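Local coordinates for acetyl-CoA hydrolase/transferase family protein (Porphyromonas gingivalis, PDB 2NVV) that probably transfers coenzyme A between acyl groups and acetate or hydrolyses acetyl-CoA, as a zinc-binding member of the acetyl-CoA hydrolase/transferase family, at residues A40-A45 and N51-G56; K401-V406 and P450-L455. All blocks are in the same frame, centred on the assembly; numbering follows the deposited sequence.

How the contacts relate
Contact 1 comes first along the chain and is complete before contact 2 begins; their centres lie about 47 Å apart and their nearest atoms about 32 Å, so the two do not touch. Contact 1 belongs to the N-terminal family region, where helix 35-47 packs beside the approach to strand 55-58 of the seven-stranded parallel sheet. Contact 2 lies in the C-terminal region and joins the short strands 402-403 and 405-406 to the start of helix 453-459. The two regions thus share no sheet or helix here. Both contacts are structural packing away from the predicted CoA and active-site residues and the zinc ligands, each centred on one buried aromatic ring.

Contact 1 (A40-A45 and N51-G56); sequences AKRAIA and NPFKIG
Arg42 NE, which lies 4.1 Å from Phe53 CE2 across the contact, is hydrogen-bonded to the carbonyl oxygen of Val15, a residue outside both segments. The contact belongs to a beta-alpha-beta unit made of strand 20-23, helix 35-47 and strand 55-58, and it joins the helix to the loop that leads into the second strand. No hydrogen bond links the two segments; the Phe53 ring carries the packing. Ala43 sits over one face of that ring, its CA 4.0 Å from the centroid and 22° off the normal, a CH-pi contact displaced toward the rim. Phe53 reaches the helix because CG stands anti to the backbone N (chi1 -161°), with CB directed toward the helix. Arg42 arrives with its chain extended from CG to NE, and its guanidinium plane is turned 86° from the ring, so the two flat groups do not stack. Its bond to Val15 is consistent with NE being held beside the ring. Ala46 and His47, farther along the same helix, also touch Phe53, which is buried. Ile55 pairs with Ala76 and Lys78, and Gly56 with Asp19 and Val21, in and just ahead of the neighbouring strands 77-81 and 20-23. On the helix side the small methyl of Ala43 makes the nearest apolar approach between the two segments, CB lying 3.5 Å from Phe53 CD1.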
loop_
_atom_site.group_PDB
_atom_site.type_symbol
_atom_site.label_atom_id
_atom_site.label_comp_id
_atom_site.label_asym_id
_atom_site.label_seq_id
_atom_site.Cartn_x
_atom_site.Cartn_y
_atom_site.Cartn_z
ATOM N N ALA A 40 -29.568 -19.461 -9.859
ATOM C CA ALA A 40 -28.938 -20.751 -9.642
ATOM C C ALA A 40 -29.782 -21.883 -10.208
ATOM O O ALA A 40 -29.253 -22.760 -10.887
ATOM C CB ALA A 40 -28.701 -20.966 -8.161
ATOM N N LYS A 41 -31.085 -21.873 -9.924
ATOM C CA LYS A 41 -31.988 -22.911 -10.435
ATOM C C LYS A 41 -31.833 -22.916 -11.952
ATOM O O LYS A 41 -31.552 -23.942 -12.580
ATOM C CB LYS A 41 -33.444 -22.577 -10.114
ATOM C CG LYS A 41 -33.730 -22.173 -8.681
ATOM C CD LYS A 41 -33.882 -23.365 -7.760
ATOM C CE LYS A 41 -34.360 -22.902 -6.385
ATOM N NZ LYS A 41 -34.470 -24.031 -5.421
ATOM N N ARG A 42 -32.032 -21.731 -12.516
ATOM C CA ARG A 42 -31.951 -21.483 -13.942
ATOM C C ARG A 42 -30.617 -21.956 -14.508
ATOM O O ARG A 42 -30.563 -22.533 -15.590
ATOM C CB ARG A 42 -32.142 -19.986 -14.163
ATOM C CG ARG A 42 -32.174 -19.496 -15.579
ATOM C CD ARG A 42 -32.353 -17.984 -15.562
ATOM N NE ARG A 42 -32.151 -17.379 -16.874
ATOM C CZ ARG A 42 -32.964 -17.556 -17.903
ATOM N NH1 ARG A 42 -34.037 -18.323 -17.771
ATOM N NH2 ARG A 42 -32.709 -16.956 -19.059
ATOM N N ALA A 43 -29.543 -21.723 -13.763
ATOM C CA ALA A 43 -28.204 -22.112 -14.187
ATOM C C ALA A 43 -28.068 -23.622 -14.214
ATOM O O ALA A 43 -27.518 -24.188 -15.154
ATOM C CB ALA A 43 -27.163 -21.512 -13.242
ATOM N N ILE A 44 -28.566 -24.268 -13.165
ATOM C CA ILE A 44 -28.504 -25.719 -13.055
ATOM C C ILE A 44 -29.340 -26.373 -14.146
ATOM O O ILE A 44 -28.924 -27.360 -14.747
ATOM C CB ILE A 44 -29.006 -26.196 -11.670
ATOM C CG1 ILE A 44 -28.043 -25.720 -10.575
ATOM C CG2 ILE A 44 -29.131 -27.718 -11.653
ATOM C CD1 ILE A 44 -28.466 -26.073 -9.159
ATOM N N ALA A 45 -30.518 -25.817 -14.403
ATOM C CA ALA A 45 -31.405 -26.356 -15.423
ATOM C C ALA A 45 -30.736 -26.303 -16.796
ATOM O O ALA A 45 -31.050 -27.101 -17.681
ATOM C CB ALA A 45 -32.706 -25.579 -15.442
ATOM N N ASN A 51 -26.194 -27.228 -21.670
ATOM C CA ASN A 51 -25.873 -25.840 -21.973
ATOM C C ASN A 51 -25.057 -25.179 -20.868
ATOM O O ASN A 51 -25.300 -25.399 -19.676
ATOM C CB ASN A 51 -27.165 -25.057 -22.206
ATOM C CG ASN A 51 -27.993 -25.641 -23.329
ATOM O OD1 ASN A 51 -29.178 -25.346 -23.459
ATOM N ND2 ASN A 51 -27.366 -26.473 -24.154
ATOM N N PRO A 52 -24.069 -24.352 -21.257
ATOM C CA PRO A 52 -23.206 -23.649 -20.309
ATOM C C PRO A 52 -23.936 -22.507 -19.627
ATOM O O PRO A 52 -24.834 -21.896 -20.213
ATOM C CB PRO A 52 -22.075 -23.150 -21.195
ATOM C CG PRO A 52 -22.805 -22.797 -22.446
ATOM C CD PRO A 52 -23.691 -24.017 -22.641
ATOM N N PHE A 53 -23.566 -22.228 -18.382
ATOM C CA PHE A 53 -24.189 -21.125 -17.662
ATOM C C PHE A 53 -23.374 -20.678 -16.450
ATOM O O PHE A 53 -23.412 -21.297 -15.377
ATOM C CB PHE A 53 -25.612 -21.480 -17.236
ATOM C CG PHE A 53 -26.452 -20.277 -16.913
ATOM C CD1 PHE A 53 -26.088 -19.415 -15.883
ATOM C CD2 PHE A 53 -27.592 -19.983 -17.661
ATOM C CE1 PHE A 53 -26.842 -18.276 -15.601
ATOM C CE2 PHE A 53 -28.354 -18.848 -17.389
ATOM C CZ PHE A 53 -27.974 -17.991 -16.353
ATOM N N LYS A 54 -22.629 -19.597 -16.645
ATOM C CA LYS A 54 -21.805 -19.012 -15.597
ATOM C C LYS A 54 -21.776 -17.507 -15.797
ATOM O O LYS A 54 -21.692 -17.017 -16.927
ATOM C CB LYS A 54 -20.381 -19.570 -15.650
ATOM C CG LYS A 54 -20.294 -21.067 -15.444
ATOM C CD LYS A 54 -18.867 -21.471 -15.212
ATOM C CE LYS A 54 -18.700 -22.969 -15.148
ATOM N NZ LYS A 54 -17.296 -23.272 -14.748
ATOM N N ILE A 55 -21.853 -16.776 -14.690
ATOM C CA ILE A 55 -21.850 -15.318 -14.730
ATOM C C ILE A 55 -20.636 -14.755 -14.015
ATOM O O ILE A 55 -20.058 -15.405 -13.137
ATOM C CB ILE A 55 -23.098 -14.743 -14.041
ATOM C CG1 ILE A 55 -23.145 -15.247 -12.591
ATOM C CG2 ILE A 55 -24.363 -15.137 -14.805
ATOM C CD1 ILE A 55 -24.237 -14.614 -11.727
ATOM N N GLY A 56 -20.250 -13.541 -14.399
ATOM C CA GLY A 56 -19.122 -12.890 -13.763
ATOM C C GLY A 56 -19.737 -12.206 -12.565
ATOM O O GLY A 56 -20.851 -11.721 -12.664
#

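Contact 2 (K401-V406 and P450-L455)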
loop_
_atom_site.group_PDB
_atom_site.type_symbol
_atom_site.label_atom_id
_atom_site.label_comp_id
_atom_site.label_asym_id
_atom_site.label_seq_id
_atom_site.Cartn_x
_atom_site.Cartn_y
_atom_site.Cartn_z
ATOM N N LYS A 401 0.033 -26.562 18.823
ATOM C CA LYS A 401 0.782 -27.252 17.769
ATOM C C LYS A 401 1.102 -26.355 16.573
ATOM O O LYS A 401 1.971 -26.667 15.751
ATOM C CB LYS A 401 0.002 -28.485 17.305
ATOM C CG LYS A 401 -0.196 -29.531 18.391
ATOM C CD LYS A 401 -1.073 -30.654 17.897
ATOM C CE LYS A 401 -1.355 -31.668 18.999
ATOM N NZ LYS A 401 -2.174 -32.830 18.508
ATOM N N ILE A 402 0.385 -25.241 16.472
ATOM C CA ILE A 402 0.611 -24.289 15.390
ATOM C C ILE A 402 0.981 -22.945 15.983
ATOM O O ILE A 402 0.327 -22.465 16.907
ATOM C CB ILE A 402 -0.652 -24.091 14.512
ATOM C CG1 ILE A 402 -0.943 -25.365 13.707
ATOM C CG2 ILE A 402 -0.449 -22.922 13.565
ATOM C CD1 ILE A 402 -2.176 -25.285 12.836
ATOM N N SER A 403 2.040 -22.344 15.456
ATOM C CA SER A 403 2.465 -21.030 15.910
ATOM C C SER A 403 1.955 -19.968 14.925
ATOM O O SER A 403 2.069 -20.134 13.708
ATOM C CB SER A 403 3.993 -20.968 15.986
ATOM O OG SER A 403 4.430 -19.638 16.219
ATOM N N SER A 404 1.388 -18.885 15.441
ATOM C CA SER A 404 0.900 -17.807 14.585
ATOM C C SER A 404 2.076 -17.002 14.059
ATOM O O SER A 404 1.937 -16.226 13.122
ATOM C CB SER A 404 -0.023 -16.886 15.361
ATOM O OG SER A 404 -1.159 -17.582 15.817
ATOM N N PHE A 405 3.239 -17.192 14.676
ATOM C CA PHE A 405 4.469 -16.496 14.289
ATOM C C PHE A 405 5.446 -17.484 13.670
ATOM O O PHE A 405 5.747 -18.523 14.249
ATOM C CB PHE A 405 5.082 -15.818 15.513
ATOM C CG PHE A 405 4.240 -14.705 16.054
ATOM C CD1 PHE A 405 4.339 -13.417 15.527
ATOM C CD2 PHE A 405 3.297 -14.952 17.042
ATOM C CE1 PHE A 405 3.509 -12.401 15.979
ATOM C CE2 PHE A 405 2.463 -13.941 17.493
ATOM C CZ PHE A 405 2.569 -12.668 16.960
ATOM N N VAL A 406 5.946 -17.140 12.489
ATOM C CA VAL A 406 6.843 -18.005 11.749
ATOM C C VAL A 406 8.061 -17.259 11.213
ATOM O O VAL A 406 8.081 -16.032 11.184
ATOM C CB VAL A 406 6.080 -18.622 10.565
ATOM C CG1 VAL A 406 4.923 -19.474 11.069
ATOM C CG2 VAL A 406 5.554 -17.512 9.670
ATOM N N PRO A 450 5.792 -18.574 24.352
ATOM C CA PRO A 450 6.997 -19.158 24.959
ATOM C C PRO A 450 7.518 -20.421 24.279
ATOM O O PRO A 450 8.731 -20.572 24.106
ATOM C CB PRO A 450 6.565 -19.393 26.398
ATOM C CG PRO A 450 5.724 -18.166 26.655
ATOM C CD PRO A 450 4.864 -18.102 25.399
ATOM N N ASP A 451 6.608 -21.316 23.896
ATOM C CA ASP A 451 6.959 -22.568 23.233
ATOM C C ASP A 451 7.709 -22.402 21.917
ATOM O O ASP A 451 8.309 -23.357 21.435
ATOM C CB ASP A 451 5.702 -23.384 22.947
ATOM C CG ASP A 451 5.221 -24.156 24.145
ATOM O OD1 ASP A 451 4.136 -24.775 24.057
ATOM O OD2 ASP A 451 5.933 -24.155 25.170
ATOM N N TYR A 452 7.672 -21.208 21.330
ATOM C CA TYR A 452 8.347 -20.981 20.050
ATOM C C TYR A 452 9.412 -19.894 20.094
ATOM O O TYR A 452 10.123 -19.676 19.118
ATOM C CB TYR A 452 7.314 -20.626 18.959
ATOM C CG TYR A 452 6.341 -21.742 18.644
ATOM C CD1 TYR A 452 5.107 -21.831 19.290
ATOM C CD2 TYR A 452 6.678 -22.737 17.724
ATOM C CE1 TYR A 452 4.236 -22.888 19.026
ATOM C CE2 TYR A 452 5.821 -23.790 17.454
ATOM C CZ TYR A 452 4.608 -23.864 18.102
ATOM O OH TYR A 452 3.778 -24.920 17.815
ATOM N N ARG A 453 9.542 -19.213 21.225
ATOM C CA ARG A 453 10.516 -18.144 21.309
ATOM C C ARG A 453 11.967 -18.610 21.132
ATOM O O ARG A 453 12.718 -18.013 20.363
ATOM C CB ARG A 453 10.327 -17.375 22.627
ATOM C CG ARG A 453 8.859 -17.205 22.976
ATOM C CD ARG A 453 8.467 -15.788 23.384
ATOM N NE ARG A 453 8.787 -15.492 24.775
ATOM C CZ ARG A 453 7.944 -14.937 25.650
ATOM N NH1 ARG A 453 6.704 -14.606 25.299
ATOM N NH2 ARG A 453 8.349 -14.719 26.890
ATOM N N PRO A 454 12.383 -19.677 21.825
ATOM C CA PRO A 454 13.775 -20.104 21.647
ATOM C C PRO A 454 14.137 -20.591 20.242
ATOM O O PRO A 454 15.261 -20.395 19.757
ATOM C CB PRO A 454 13.947 -21.182 22.724
ATOM C CG PRO A 454 12.572 -21.679 22.952
ATOM C CD PRO A 454 11.727 -20.442 22.898
ATOM N N LEU A 455 13.167 -21.208 19.585
ATOM C CA LEU A 455 13.358 -21.733 18.242
ATOM C C LEU A 455 13.516 -20.591 17.234
ATOM O O LEU A 455 14.338 -20.661 16.320
ATOM C CB LEU A 455 12.166 -22.609 17.884
ATOM C CG LEU A 455 12.344 -23.785 16.922
ATOM C CD1 LEU A 455 13.642 -24.537 17.189
ATOM C CD2 LEU A 455 11.135 -24.704 17.085
#
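One face of the Tyr452 ring is covered by Ser403, whose CB stands 3.4 Å from the ring centroid and only 2° off the normal, an almost perfectly centred CH-pi contact. The CB is nearly equidistant from all six ring carbons, with CD1 at 3.6 Å. Ile402 C approaches the same ring obliquely. At its far end, Tyr452 OH is hydrogen-bonded to the carbonyl oxygen of Gly400, just ahead of the strand segment, and also lies 3.3 Å from Lys401 O. The phenol thus meets the 401-403 segment by a face and Gly400 by its hydroxyl. With CB directed toward the strand, CG anti to the carbonyl carbon (chi1 -65°) carries the ring over Ser403.

Ser403 also turns CB to the ring, but its hydroxyl serves its own segment: OG donates to Phe405 O over 2.6 Å, in the carbonyl plane and on a lone pair, at a C=O...donor angle of 126°. OG remains 3.7 Å from Tyr452 CG. This bond spans Ser404, the break between strands 402-403 and 405-406.

Lys401 and Ile402 both face Met397, forming a classic beta bulge in the two-stranded antiparallel sheet with strand 396-397. Tyr452 is the N-cap residue of helix 453-459, and its side chain also touches Val396 and Arg489. Beyond it, Phe405 packs on Ile443 of helix 436-446, while Ile402 and Val406 lean on helix 477-484, which Leu455 of helix 453-459 meets as well.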